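Long-range contacts in cathepsin L Propeptide (Toxoplasma gondii, PDB 3F75), which is the propeptide of a cathepsin L-type protein, a small helical domain of the I29 inhibitor family, modelled here bound to a second protein chain: residues A19-A24 / I48-L53; Q43-I48 / F73-R78; V54-H59 / L68-F73. All coordinates share one frame; numbering follows the deposited sequence.

From the N terminus, helix 18-32 is followed by the long helix 39-60, and contact 1 closes this first loop by laying 19-24 against 48-53. Contact 2 starts five residues earlier on the long helix, at 43-48, and reaches forward to 73-78, a beta turn and the start of helix 78-84. It therefore crosses contact 1, with which it shares I48. Contact 3 closes the shorter loop from 54-59 to 68-73, within the span of contact 2, and the two share F73. All three use helix 39-60: contact 1 ties it to helix 18-32, the others to the chain that runs from the end of strand 66-68 to the start of helix 78-84. N52 ND2, hydrogen-bonded to G74 O and L76 O, joins contacts 1 and 2.

Contact 1: residues A19-A24 / I48-L53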
loop_
_atom_site.group_PDB
_atom_site.type_symbol
_atom_site.label_atom_id
_atom_site.label_comp_id
_atom_site.label_asym_id
_atom_site.label_seq_id
_atom_site.Cartn_x
_atom_site.Cartn_y
_atom_site.Cartn_z
ATOM N N ALA B 19 1.977 25.764 -24.114
ATOM C CA ALA B 19 3.129 26.239 -23.358
ATOM C C ALA B 19 2.981 26.002 -21.855
ATOM O O ALA B 19 3.975 25.732 -21.192
ATOM C CB ALA B 19 3.378 27.706 -23.637
ATOM N N HIS B 20 1.758 26.097 -21.320
ATOM C CA HIS B 20 1.523 25.767 -19.912
ATOM C C HIS B 20 1.809 24.281 -19.658
ATOM O O HIS B 20 2.503 23.933 -18.698
ATOM C CB HIS B 20 0.096 26.095 -19.453
ATOM C CG HIS B 20 -0.236 25.510 -18.113
ATOM N ND1 HIS B 20 -0.942 24.332 -17.967
ATOM C CD2 HIS B 20 0.104 25.900 -16.861
ATOM C CE1 HIS B 20 -1.042 24.036 -16.683
ATOM N NE2 HIS B 20 -0.418 24.973 -15.990
ATOM N N PHE B 21 1.259 23.419 -20.513
ATOM C CA PHE B 21 1.521 21.985 -20.421
ATOM C C PHE B 21 3.005 21.698 -20.593
ATOM O O PHE B 21 3.565 20.881 -19.870
ATOM C CB PHE B 21 0.721 21.212 -21.468
ATOM C CG PHE B 21 -0.755 21.118 -21.171
ATOM C CD1 PHE B 21 -1.209 20.498 -20.013
ATOM C CD2 PHE B 21 -1.687 21.607 -22.065
ATOM C CE1 PHE B 21 -2.573 20.391 -19.746
ATOM C CE2 PHE B 21 -3.060 21.506 -21.805
ATOM C CZ PHE B 21 -3.499 20.892 -20.647
ATOM N N GLN B 22 3.657 22.384 -21.526
ATOM C CA GLN B 22 5.097 22.190 -21.724
ATOM C C GLN B 22 5.901 22.573 -20.486
ATOM O O GLN B 22 6.802 21.839 -20.080
ATOM C CB GLN B 22 5.593 22.963 -22.940
ATOM C CG GLN B 22 5.124 22.346 -24.255
ATOM C CD GLN B 22 5.434 23.208 -25.462
ATOM O OE1 GLN B 22 5.603 24.422 -25.347
ATOM N NE2 GLN B 22 5.505 22.583 -26.634
ATOM N N ASP B 23 5.577 23.712 -19.884
ATOM C CA ASP B 23 6.234 24.122 -18.642
ATOM C C ASP B 23 5.967 23.120 -17.523
ATOM O O ASP B 23 6.861 22.788 -16.737
ATOM C CB ASP B 23 5.739 25.489 -18.175
ATOM C CG ASP B 23 6.196 26.628 -19.063
ATOM O OD1 ASP B 23 7.175 26.461 -19.810
ATOM O OD2 ASP B 23 5.575 27.708 -18.991
ATOM N N ALA B 24 4.726 22.677 -17.425
ATOM C CA ALA B 24 4.356 21.743 -16.375
ATOM C C ALA B 24 5.139 20.430 -16.523
ATOM O O ALA B 24 5.547 19.829 -15.533
ATOM C CB ALA B 24 2.835 21.491 -16.401
ATOM N N ILE B 48 0.602 11.323 -22.018
ATOM C CA ILE B 48 0.014 10.681 -20.826
ATOM C C ILE B 48 -0.016 11.655 -19.653
ATOM O O ILE B 48 -1.035 11.777 -18.960
ATOM C CB ILE B 48 0.763 9.395 -20.431
ATOM C CG1 ILE B 48 0.598 8.354 -21.533
ATOM C CG2 ILE B 48 0.248 8.832 -19.081
ATOM C CD1 ILE B 48 1.499 7.108 -21.387
ATOM N N PHE B 49 1.102 12.350 -19.452
ATOM C CA PHE B 49 1.213 13.387 -18.425
ATOM C C PHE B 49 0.138 14.467 -18.566
ATOM O O PHE B 49 -0.538 14.810 -17.591
ATOM C CB PHE B 49 2.605 14.040 -18.449
ATOM C CG PHE B 49 2.717 15.244 -17.541
ATOM C CD1 PHE B 49 2.984 15.090 -16.193
ATOM C CD2 PHE B 49 2.551 16.535 -18.044
ATOM C CE1 PHE B 49 3.074 16.191 -15.358
ATOM C CE2 PHE B 49 2.643 17.627 -17.222
ATOM C CZ PHE B 49 2.905 17.464 -15.876
ATOM N N LYS B 50 -0.023 14.994 -19.774
ATOM C CA LYS B 50 -1.046 15.999 -20.026
ATOM C C LYS B 50 -2.433 15.468 -19.684
ATOM O O LYS B 50 -3.211 16.142 -19.013
ATOM C CB LYS B 50 -1.031 16.444 -21.485
ATOM C CG LYS B 50 0.162 17.291 -21.841
ATOM C CD LYS B 50 -0.072 18.047 -23.138
ATOM C CE LYS B 50 -0.024 17.154 -24.364
ATOM N NZ LYS B 50 -0.343 17.957 -25.586
ATOM N N ASN B 51 -2.733 14.259 -20.137
ATOM C CA ASN B 51 -4.026 13.657 -19.847
ATOM C C ASN B 51 -4.279 13.506 -18.353
ATOM O O ASN B 51 -5.378 13.833 -17.868
ATOM C CB ASN B 51 -4.170 12.304 -20.541
ATOM C CG ASN B 51 -4.450 12.442 -22.039
ATOM O OD1 ASN B 51 -4.889 13.498 -22.517
ATOM N ND2 ASN B 51 -4.193 11.375 -22.784
ATOM N N ASN B 52 -3.265 13.044 -17.625
ATOM C CA ASN B 52 -3.373 12.916 -16.161
ATOM C C ASN B 52 -3.507 14.269 -15.457
ATOM O O ASN B 52 -4.275 14.417 -14.498
ATOM C CB ASN B 52 -2.163 12.190 -15.580
ATOM C CG ASN B 52 -2.107 10.730 -15.954
ATOM O OD1 ASN B 52 -3.143 10.091 -16.204
ATOM N ND2 ASN B 52 -0.883 10.175 -15.979
ATOM N N LEU B 53 -2.743 15.248 -15.920
ATOM C CA LEU B 53 -2.788 16.597 -15.367
ATOM C C LEU B 53 -4.190 17.198 -15.527
ATOM O O LEU B 53 -4.744 17.796 -14.587
ATOM C CB LEU B 53 -1.730 17.482 -16.044
ATOM C CG LEU B 53 -1.541 18.879 -15.450
ATOM C CD1 LEU B 53 -1.119 18.777 -13.981
ATOM C CD2 LEU B 53 -0.533 19.700 -16.249
#
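F21 and K50 meet with their side chains at about a right angle, at the point where the two helices come closest in CA register. The segment axes pass 10.4 Å apart with 104° between their N-to-C directions, a nearly perpendicular crossing. K50 contributes the aliphatic part of its chain: its CD lies 3.7 Å from F21 CB. A bend at chi3 (-73°) follows, and the amino end continues to a salt bridge with E18. L53 comes in at the edge of the F21 ring, near its plane, with CD2 3.9 Å from F21 CD1. The same methyl is 3.8 Å from A24 CB, so one branch of the leucine fills the angle between phenylalanine and alanine. F49 points its ring edge at the alanine: A24 CB lies in the ring plane, 4.0 Å from F49 CE2. Further along this ring, F49 CZ is 3.6 Å from A24 O, an oblique approach. F25 and F28 of helix 18-32 also meet the F49 ring, extending the aromatic packing between the helices. With carbon-to-carbon contacts dominating and K50 directing its charge to E18, these segments are joined by van der Waals packing, with polar pairing at the margin.

Contact 2: residues Q43-I48 / F73-R78; sequences QRRYAI and FGDLSR. With EDO (1,2-ethanediol), chain F.
R45 and I48 of helix 39-60 pack on a type I beta turn, F73 to L76, which leads into helix 78-84 with S77 as its N-cap. One hydrogen bond joins the segments: R45 NH1 donates to D75 O at 2.8 Å, with an N-H...O angle of 153°. The acceptor lies near the guanidinium plane, 14° out of it, and the donor lies in the carbonyl plane. A bend at chi2 (-87°) folds the arginine chain over D75, bringing R45 CD to 3.5 Å from D75 OD2. Charge pairing is directed elsewhere. R45 NE makes a salt bridge with E41, and R45 NH1 and R44 NH1 with E80, so E80 links both arginines to helix 78-84. D75 OD2 is 4.5 Å from R45 NE, beyond a salt bridge, and is hydrogen-bonded to Y36 OH. The apolar part belongs to I48, whose CG2 branch lies against the turn backbone, 3.6 Å from both D75 C and S77 N and 3.4 Å from L76 C. A 1,2-ethanediol, probably from the crystallisation liquor and also bound by K34 NZ, donates from O2 to D75 OD2 across a short 2.5 Å.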
loop_
_atom_site.group_PDB
_atom_site.type_symbol
_atom_site.label_atom_id
_atom_site.label_comp_id
_atom_site.label_asym_id
_atom_site.label_seq_id
_atom_site.Cartn_x
_atom_site.Cartn_y
_atom_site.Cartn_z
ATOM N N GLN B 43 7.500 11.874 -26.189
ATOM C CA GLN B 43 6.219 12.352 -26.714
ATOM C C GLN B 43 5.038 11.529 -26.167
ATOM O O GLN B 43 4.020 12.108 -25.828
ATOM C CB GLN B 43 6.206 12.437 -28.258
ATOM C CG GLN B 43 6.376 11.133 -28.990
ATOM C CD GLN B 43 6.691 11.271 -30.513
ATOM O OE1 GLN B 43 7.422 12.166 -30.952
ATOM N NE2 GLN B 43 6.159 10.345 -31.299
ATOM N N ARG B 44 5.189 10.204 -26.051
ATOM C CA ARG B 44 4.162 9.363 -25.413
ATOM C C ARG B 44 3.940 9.749 -23.942
ATOM O O ARG B 44 2.813 9.860 -23.490
ATOM C CB ARG B 44 4.533 7.875 -25.493
ATOM C CG ARG B 44 3.580 6.947 -24.679
ATOM C CD ARG B 44 4.080 5.474 -24.528
ATOM N NE ARG B 44 3.179 4.669 -23.686
ATOM C CZ ARG B 44 1.957 4.263 -24.053
ATOM N NH1 ARG B 44 1.209 3.553 -23.217
ATOM N NH2 ARG B 44 1.464 4.562 -25.256
ATOM N N ARG B 45 5.028 9.931 -23.203
ATOM C CA ARG B 45 4.957 10.245 -21.797
ATOM C C ARG B 45 4.410 11.665 -21.567
ATOM O O ARG B 45 3.699 11.910 -20.602
ATOM C CB ARG B 45 6.337 10.079 -21.154
ATOM C CG ARG B 45 6.845 8.664 -21.206
ATOM C CD ARG B 45 6.375 7.823 -20.034
ATOM N NE ARG B 45 6.497 6.418 -20.405
ATOM C CZ ARG B 45 5.545 5.500 -20.312
ATOM N NH1 ARG B 45 4.363 5.776 -19.791
ATOM N NH2 ARG B 45 5.798 4.275 -20.736
ATOM N N TYR B 46 4.721 12.584 -22.471
ATOM C CA TYR B 46 4.163 13.927 -22.412
ATOM C C TYR B 46 2.638 13.888 -22.580
ATOM O O TYR B 46 1.895 14.555 -21.831
ATOM C CB TYR B 46 4.790 14.784 -23.501
ATOM C CG TYR B 46 4.255 16.200 -23.596
ATOM C CD1 TYR B 46 4.200 17.017 -22.483
ATOM C CD2 TYR B 46 3.852 16.729 -24.817
ATOM C CE1 TYR B 46 3.721 18.313 -22.565
ATOM C CE2 TYR B 46 3.383 18.023 -24.912
ATOM C CZ TYR B 46 3.319 18.812 -23.771
ATOM O OH TYR B 46 2.860 20.104 -23.835
ATOM N N ALA B 47 2.181 13.096 -23.549
ATOM C CA ALA B 47 0.750 12.970 -23.814
ATOM C C ALA B 47 0.021 12.362 -22.616
ATOM O O ALA B 47 -1.041 12.853 -22.225
ATOM C CB ALA B 47 0.492 12.147 -25.079
ATOM N N ILE B 48 0.602 11.323 -22.018
ATOM C CA ILE B 48 0.014 10.681 -20.826
ATOM C C ILE B 48 -0.016 11.655 -19.653
ATOM O O ILE B 48 -1.035 11.777 -18.960
ATOM C CB ILE B 48 0.763 9.395 -20.431
ATOM C CG1 ILE B 48 0.598 8.354 -21.533
ATOM C CG2 ILE B 48 0.248 8.832 -19.081
ATOM C CD1 ILE B 48 1.499 7.108 -21.387
ATOM N N PHE B 73 3.915 8.950 -10.394
ATOM C CA PHE B 73 3.211 8.119 -11.383
ATOM C C PHE B 73 2.591 8.952 -12.503
ATOM O O PHE B 73 1.840 8.415 -13.333
ATOM C CB PHE B 73 2.076 7.341 -10.723
ATOM C CG PHE B 73 2.497 6.537 -9.537
ATOM C CD1 PHE B 73 3.477 5.560 -9.660
ATOM C CD2 PHE B 73 1.868 6.697 -8.317
ATOM C CE1 PHE B 73 3.860 4.793 -8.585
ATOM C CE2 PHE B 73 2.245 5.906 -7.215
ATOM C CZ PHE B 73 3.241 4.967 -7.352
ATOM N N GLY B 74 2.918 10.245 -12.545
ATOM C CA GLY B 74 2.279 11.201 -13.476
ATOM C C GLY B 74 2.371 10.905 -14.967
ATOM O O GLY B 74 1.529 11.343 -15.746
ATOM N N ASP B 75 3.397 10.176 -15.375
ATOM C CA ASP B 75 3.591 9.842 -16.792
ATOM C C ASP B 75 3.234 8.394 -17.133
ATOM O O ASP B 75 3.636 7.894 -18.186
ATOM C CB ASP B 75 5.028 10.200 -17.245
ATOM C CG ASP B 75 6.116 9.399 -16.523
ATOM O OD1 ASP B 75 5.852 8.832 -15.447
ATOM O OD2 ASP B 75 7.260 9.350 -17.040
ATOM N N LEU B 76 2.413 7.750 -16.286
ATOM C CA LEU B 76 1.952 6.381 -16.515
ATOM C C LEU B 76 0.443 6.353 -16.758
ATOM O O LEU B 76 -0.327 7.092 -16.111
ATOM C CB LEU B 76 2.239 5.494 -15.304
ATOM C CG LEU B 76 3.659 5.509 -14.758
ATOM C CD1 LEU B 76 3.745 4.723 -13.473
ATOM C CD2 LEU B 76 4.658 4.966 -15.802
ATOM N N SER B 77 0.033 5.490 -17.677
ATOM C CA SER B 77 -1.375 5.202 -17.909
ATOM C C SER B 77 -1.824 4.188 -16.881
ATOM O O SER B 77 -0.988 3.565 -16.206
ATOM C CB SER B 77 -1.551 4.605 -19.295
ATOM O OG SER B 77 -0.920 3.326 -19.363
ATOM N N ARG B 78 -3.134 3.994 -16.777
ATOM C CA ARG B 78 -3.676 3.015 -15.847
ATOM C C ARG B 78 -3.095 1.620 -16.083
ATOM O O ARG B 78 -2.723 0.931 -15.134
ATOM C CB ARG B 78 -5.197 2.968 -15.930
ATOM C CG ARG B 78 -5.799 1.823 -15.135
ATOM C CD ARG B 78 -7.269 2.028 -14.861
ATOM N NE ARG B 78 -7.861 0.853 -14.224
ATOM C CZ ARG B 78 -9.162 0.707 -13.963
ATOM N NH1 ARG B 78 -10.034 1.662 -14.290
ATOM N NH2 ARG B 78 -9.605 -0.414 -13.393
HETATM C C1 EDO F . 9.847 5.580 -15.508
HETATM O O1 EDO F . 10.142 6.391 -14.353
HETATM C C2 EDO F . 8.754 6.220 -16.362
HETATM O O2 EDO F . 9.014 7.623 -16.471
#

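Contact 3: residues V54-H59 / L68-F73; sequences VYIHTH and LKMNHF
L68 reaches into helix 39-60 between Y55, I56 and H59, and successive atoms of its side chain meet I56, then H59, then H59 and Y55 together. At the base, L68 CB is 4.0 Å from I56 CG2. The next carbon is set anti to the carbonyl carbon (chi1 -57°), which turns the chain to the histidine: L68 CG lies 3.8 Å from H59 ND1. The tip of one branch, CD1, makes the tightest contacts. It sits over one face of the H59 ring, displaced toward the rim, 3.8 Å from the ring centroid and 25° off the normal, a CH-pi contact. The same methyl comes obliquely to the tyrosine, with L68 CD1 3.4 Å from Y55 CE2. One leucine methyl thus spans two aromatic groups one helical turn apart. Y64 stacks with H59, adding a further ring to this packing.

Beyond the leucine, I56 carries the contact along the loop. Its CD1 lies 3.6 Å from M70 N and 3.8 Å from M70 CE, the methionine chain being bent back at chi2 and chi3 to bring its methyl there. M70 also touches F49 and L53 of the same helix. Farther on, N71 OD1 accepts from F73 N at 2.8 Å, an Asx turn at the end of the segment. L68 also pairs its backbone, antiparallel, with a strand of the other protein chain, and N71 ND2 bonds to that chain's backbone. A short strand and loop packed on a long helix while extending a partner's sheet is consistent with the way I29-type propeptides of the cathepsin L family dock on their partner protein.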
loop_
_atom_site.group_PDB
_atom_site.type_symbol
_atom_site.label_atom_id
_atom_site.label_comp_id
_atom_site.label_asym_id
_atom_site.label_seq_id
_atom_site.Cartn_x
_atom_site.Cartn_y
_atom_site.Cartn_z
ATOM N N VAL B 54 -4.766 17.034 -16.713
ATOM C CA VAL B 54 -6.109 17.541 -16.982
ATOM C C VAL B 54 -7.107 16.817 -16.075
ATOM O O VAL B 54 -7.986 17.448 -15.455
ATOM C CB VAL B 54 -6.498 17.398 -18.478
ATOM C CG1 VAL B 54 -7.993 17.646 -18.665
ATOM C CG2 VAL B 54 -5.672 18.352 -19.343
ATOM N N TYR B 55 -6.936 15.503 -15.950
ATOM C CA TYR B 55 -7.793 14.730 -15.075
ATOM C C TYR B 55 -7.777 15.217 -13.642
ATOM O O TYR B 55 -8.824 15.363 -13.034
ATOM C CB TYR B 55 -7.385 13.264 -15.104
ATOM C CG TYR B 55 -8.229 12.406 -14.200
ATOM C CD1 TYR B 55 -9.484 11.994 -14.594
ATOM C CD2 TYR B 55 -7.770 12.009 -12.948
ATOM C CE1 TYR B 55 -10.264 11.212 -13.779
ATOM C CE2 TYR B 55 -8.541 11.200 -12.130
ATOM C CZ TYR B 55 -9.786 10.821 -12.545
ATOM O OH TYR B 55 -10.571 10.022 -11.756
ATOM N N ILE B 56 -6.574 15.456 -13.111
ATOM C CA ILE B 56 -6.380 15.864 -11.732
ATOM C C ILE B 56 -7.037 17.217 -11.496
ATOM O O ILE B 56 -7.841 17.377 -10.561
ATOM C CB ILE B 56 -4.859 15.918 -11.390
ATOM C CG1 ILE B 56 -4.281 14.503 -11.367
ATOM C CG2 ILE B 56 -4.588 16.640 -10.063
ATOM C CD1 ILE B 56 -2.744 14.463 -11.334
ATOM N N HIS B 57 -6.704 18.176 -12.363
ATOM C CA HIS B 57 -7.256 19.509 -12.290
ATOM C C HIS B 57 -8.780 19.511 -12.343
ATOM O O HIS B 57 -9.430 20.182 -11.546
ATOM C CB HIS B 57 -6.715 20.360 -13.425
ATOM C CG HIS B 57 -7.326 21.724 -13.491
ATOM N ND1 HIS B 57 -7.104 22.681 -12.524
ATOM C CD2 HIS B 57 -8.135 22.298 -14.410
ATOM C CE1 HIS B 57 -7.751 23.787 -12.843
ATOM N NE2 HIS B 57 -8.388 23.580 -13.982
ATOM N N THR B 58 -9.350 18.791 -13.301
ATOM C CA THR B 58 -10.808 18.693 -13.417
ATOM C C THR B 58 -11.445 18.073 -12.185
ATOM O O THR B 58 -12.446 18.581 -11.676
ATOM C CB THR B 58 -11.205 17.860 -14.627
ATOM O OG1 THR B 58 -10.700 18.502 -15.791
ATOM C CG2 THR B 58 -12.726 17.746 -14.736
ATOM N N HIS B 59 -10.855 16.976 -11.720
ATOM C CA HIS B 59 -11.350 16.274 -10.528
ATOM C C HIS B 59 -11.419 17.219 -9.324
ATOM O O HIS B 59 -12.418 17.271 -8.594
ATOM C CB HIS B 59 -10.415 15.095 -10.213
ATOM C CG HIS B 59 -11.111 13.878 -9.698
ATOM N ND1 HIS B 59 -11.278 13.638 -8.351
ATOM C CD2 HIS B 59 -11.659 12.818 -10.345
ATOM C CE1 HIS B 59 -11.904 12.486 -8.189
ATOM N NE2 HIS B 59 -12.142 11.963 -9.380
ATOM N N LEU B 68 -6.899 15.058 -5.445
ATOM C CA LEU B 68 -5.850 14.381 -6.182
ATOM C C LEU B 68 -4.670 15.321 -6.317
ATOM O O LEU B 68 -4.826 16.546 -6.252
ATOM C CB LEU B 68 -6.329 14.002 -7.583
ATOM C CG LEU B 68 -7.574 13.126 -7.692
ATOM C CD1 LEU B 68 -7.862 12.771 -9.143
ATOM C CD2 LEU B 68 -7.412 11.856 -6.835
ATOM N N LYS B 69 -3.494 14.753 -6.544
ATOM C CA LYS B 69 -2.312 15.561 -6.795
ATOM C C LYS B 69 -1.364 14.820 -7.693
ATOM O O LYS B 69 -1.193 13.607 -7.563
ATOM C CB LYS B 69 -1.619 15.893 -5.468
ATOM C CG LYS B 69 -0.486 16.895 -5.565
ATOM C CD LYS B 69 0.178 17.043 -4.192
ATOM C CE LYS B 69 1.409 17.920 -4.264
ATOM N NZ LYS B 69 1.036 19.268 -4.712
ATOM N N MET B 70 -0.735 15.552 -8.607
ATOM C CA MET B 70 0.341 14.986 -9.414
ATOM C C MET B 70 1.434 14.351 -8.523
ATOM O O MET B 70 1.710 14.806 -7.416
ATOM C CB MET B 70 0.938 16.086 -10.319
ATOM C CG MET B 70 2.081 15.619 -11.224
ATOM S SD MET B 70 1.596 14.378 -12.433
ATOM C CE MET B 70 0.360 15.247 -13.395
ATOM N N ASN B 71 2.046 13.276 -9.005
ATOM C CA ASN B 71 3.043 12.571 -8.229
ATOM C C ASN B 71 3.961 11.783 -9.161
ATOM O O ASN B 71 3.892 11.975 -10.378
ATOM C CB ASN B 71 2.363 11.669 -7.192
ATOM C CG ASN B 71 1.486 10.605 -7.819
ATOM O OD1 ASN B 71 1.799 10.060 -8.872
ATOM N ND2 ASN B 71 0.383 10.291 -7.155
ATOM N N HIS B 72 4.802 10.901 -8.629
ATOM C CA HIS B 72 5.807 10.234 -9.499
ATOM C C HIS B 72 5.220 9.215 -10.482
ATOM O O HIS B 72 5.942 8.719 -11.347
ATOM C CB HIS B 72 7.020 9.659 -8.724
ATOM C CG HIS B 72 6.711 8.509 -7.810
ATOM N ND1 HIS B 72 7.489 8.220 -6.713
ATOM C CD2 HIS B 72 5.727 7.582 -7.818
ATOM C CE1 HIS B 72 7.003 7.163 -6.089
ATOM N NE2 HIS B 72 5.928 6.760 -6.734
ATOM N N PHE B 73 3.915 8.950 -10.394
ATOM C CA PHE B 73 3.211 8.119 -11.383
ATOM C C PHE B 73 2.591 8.952 -12.503
ATOM O O PHE B 73 1.840 8.415 -13.333
ATOM C CB PHE B 73 2.076 7.341 -10.723
ATOM C CG PHE B 73 2.497 6.537 -9.537
ATOM C CD1 PHE B 73 3.477 5.560 -9.660
ATOM C CD2 PHE B 73 1.868 6.697 -8.317
ATOM C CE1 PHE B 73 3.860 4.793 -8.585
ATOM C CE2 PHE B 73 2.245 5.906 -7.215
ATOM C CZ PHE B 73 3.241 4.967 -7.352
#